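Local coordinates for protein L-hydantoinase (Arthrobacter aurescens, PDB 1GKR) that hydrolyses hydantoin derivatives as a homotetrameric cyclic amidase with two zinc ions per subunit, its L- or D-selectivity depending on the substrate, at residues I22-G27 with S385-L390. Residues are numbered along the deposited sequence; the frame is centred on the assembly and turned at random.
Sequences ILVKDG and SDADLL
V24, near the end of strand 16-25, and G27, in the turn that follows it, meet D386 and A387 just ahead of strand 389-393. S385 leads into the contact; a serine suits this buried place because its OG has P376 O and Q382 O as hydrogen-bond partners, which a single hydroxyl hydrogen would have to share. At D386 the backbone does most of the touching: CA lies 3.5 Å from G27 O in a CA-H...O contact. CB points away from the other segment overall, though it still touches G27 O, and CG stands anti to the carbonyl carbon of D386 (chi1 -72°); the acid's OD2 binds both K378 NZ, in a salt bridge, and Q377 NE2.

A387 carries the contact. Its N donates to G27 O at 2.9 Å, nearly straight at 173°, although the donor is tilted 31° from the carbonyl plane. D26 and G27, both left-handed helical, fit the type I' turn of the hairpin 16-25/28-33; the positive phi of the second place favours glycine, and its carbonyl meets A387. The methyl of A387 points toward the strand, and its CB lies 3.9 Å from V24 CB, with V24 CG2 also close by. A side chain no larger than a methyl fits where the backbones come this close, the CA atoms of G27 and A387 being 5.8 Å apart. A387 is also the centre of an inverse gamma turn, in which D388 N makes a weak bond back to D386 O.

D388 CB then points away from the strand, the carboxylate pairing with K378 and with R429 N. L389 points toward the strand, extending the buried apolar side begun by A387 and packing on V6 and M427.

The contact thus joins N- and C-terminal strands in the small β-sandwich domain beside the catalytic TIM barrel, as in other hydantoinases, away from the two zinc ions: strand 16-25 runs between 2-7 and 28-33, where V29 and S385 share a backbone hydrogen bond, while 389-393 pairs with 418-428 and 51-62.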
loop_
_atom_site.group_PDB
_atom_site.type_symbol
_atom_site.label_atom_id
_atom_site.label_comp_id
_atom_site.label_asym_id
_atom_site.label_seq_id
_atom_site.Cartn_x
_atom_site.Cartn_y
_atom_site.Cartn_z
ATOM N N ILE A 22 -9.515 12.190 45.499
ATOM C CA ILE A 22 -10.755 11.593 45.028
ATOM C C ILE A 22 -11.735 11.420 46.169
ATOM O O ILE A 22 -11.409 10.848 47.206
ATOM C CB ILE A 22 -10.492 10.231 44.365
ATOM C CG1 ILE A 22 -9.497 10.413 43.222
ATOM C CG2 ILE A 22 -11.787 9.652 43.825
ATOM C CD1 ILE A 22 -8.981 9.136 42.664
ATOM N N LEU A 23 -12.935 11.948 45.961
ATOM C CA LEU A 23 -14.016 11.888 46.936
ATOM C C LEU A 23 -15.012 10.895 46.385
ATOM O O LEU A 23 -15.541 11.092 45.278
ATOM C CB LEU A 23 -14.735 13.236 47.057
ATOM C CG LEU A 23 -14.019 14.549 47.375
ATOM C CD1 LEU A 23 -13.807 14.680 48.860
ATOM C CD2 LEU A 23 -12.710 14.621 46.605
ATOM N N VAL A 24 -15.273 9.836 47.145
ATOM C CA VAL A 24 -16.224 8.840 46.699
ATOM C C VAL A 24 -17.430 8.733 47.614
ATOM O O VAL A 24 -17.325 8.815 48.843
ATOM C CB VAL A 24 -15.530 7.454 46.505
ATOM C CG1 VAL A 24 -14.153 7.491 47.084
ATOM C CG2 VAL A 24 -16.360 6.336 47.112
ATOM N N LYS A 25 -18.589 8.595 46.983
ATOM C CA LYS A 25 -19.839 8.448 47.700
ATOM C C LYS A 25 -20.763 7.492 46.948
ATOM O O LYS A 25 -20.905 7.566 45.724
ATOM C CB LYS A 25 -20.520 9.802 47.883
ATOM C CG LYS A 25 -21.825 9.699 48.632
ATOM C CD LYS A 25 -22.287 11.041 49.154
ATOM C CE LYS A 25 -23.491 10.870 50.082
ATOM N NZ LYS A 25 -23.911 12.165 50.705
ATOM N N ASP A 26 -21.384 6.592 47.700
ATOM C CA ASP A 26 -22.293 5.597 47.150
ATOM C C ASP A 26 -21.630 4.773 46.060
ATOM O O ASP A 26 -22.245 4.485 45.029
ATOM C CB ASP A 26 -23.571 6.248 46.612
ATOM C CG ASP A 26 -24.395 6.910 47.710
ATOM O OD1 ASP A 26 -24.597 6.276 48.775
ATOM O OD2 ASP A 26 -24.844 8.064 47.509
ATOM N N GLY A 27 -20.369 4.413 46.301
ATOM C CA GLY A 27 -19.618 3.583 45.378
ATOM C C GLY A 27 -19.085 4.212 44.107
ATOM O O GLY A 27 -18.460 3.530 43.299
ATOM N N SER A 385 -18.221 7.663 37.668
ATOM C CA SER A 385 -17.692 6.306 37.485
ATOM C C SER A 385 -17.665 5.533 38.799
ATOM O O SER A 385 -17.694 6.133 39.881
ATOM C CB SER A 385 -16.247 6.353 36.983
ATOM O OG SER A 385 -16.080 7.273 35.932
ATOM N N ASP A 386 -17.596 4.206 38.715
ATOM C CA ASP A 386 -17.485 3.411 39.932
ATOM C C ASP A 386 -16.096 3.737 40.482
ATOM O O ASP A 386 -15.135 3.871 39.727
ATOM C CB ASP A 386 -17.545 1.914 39.640
ATOM C CG ASP A 386 -18.929 1.443 39.233
ATOM O OD1 ASP A 386 -19.891 2.228 39.360
ATOM O OD2 ASP A 386 -19.049 0.270 38.795
ATOM N N ALA A 387 -15.985 3.880 41.790
ATOM C CA ALA A 387 -14.695 4.181 42.389
ATOM C C ALA A 387 -13.821 2.926 42.391
ATOM O O ALA A 387 -13.728 2.231 43.404
ATOM C CB ALA A 387 -14.885 4.703 43.822
ATOM N N ASP A 388 -13.203 2.620 41.253
ATOM C CA ASP A 388 -12.327 1.455 41.168
ATOM C C ASP A 388 -10.881 1.929 40.991
ATOM O O ASP A 388 -10.492 2.312 39.896
ATOM C CB ASP A 388 -12.733 0.558 39.991
ATOM C CG ASP A 388 -14.109 -0.089 40.185
ATOM O OD1 ASP A 388 -14.752 0.159 41.222
ATOM O OD2 ASP A 388 -14.558 -0.851 39.294
ATOM N N LEU A 389 -10.092 1.925 42.063
ATOM C CA LEU A 389 -8.713 2.372 41.950
ATOM C C LEU A 389 -7.723 1.359 42.429
ATOM O O LEU A 389 -8.053 0.363 43.063
ATOM C CB LEU A 389 -8.385 3.616 42.780
ATOM C CG LEU A 389 -9.246 4.650 43.487
ATOM C CD1 LEU A 389 -10.696 4.518 43.138
ATOM C CD2 LEU A 389 -9.025 4.484 44.950
ATOM N N LEU A 390 -6.478 1.701 42.160
ATOM C CA LEU A 390 -5.332 0.925 42.564
ATOM C C LEU A 390 -4.315 1.967 43.021
ATOM O O LEU A 390 -4.088 2.968 42.333
ATOM C CB LEU A 390 -4.737 0.143 41.382
ATOM C CG LEU A 390 -5.596 -0.814 40.543
ATOM C CD1 LEU A 390 -4.704 -1.610 39.590
ATOM C CD2 LEU A 390 -6.333 -1.758 41.459
#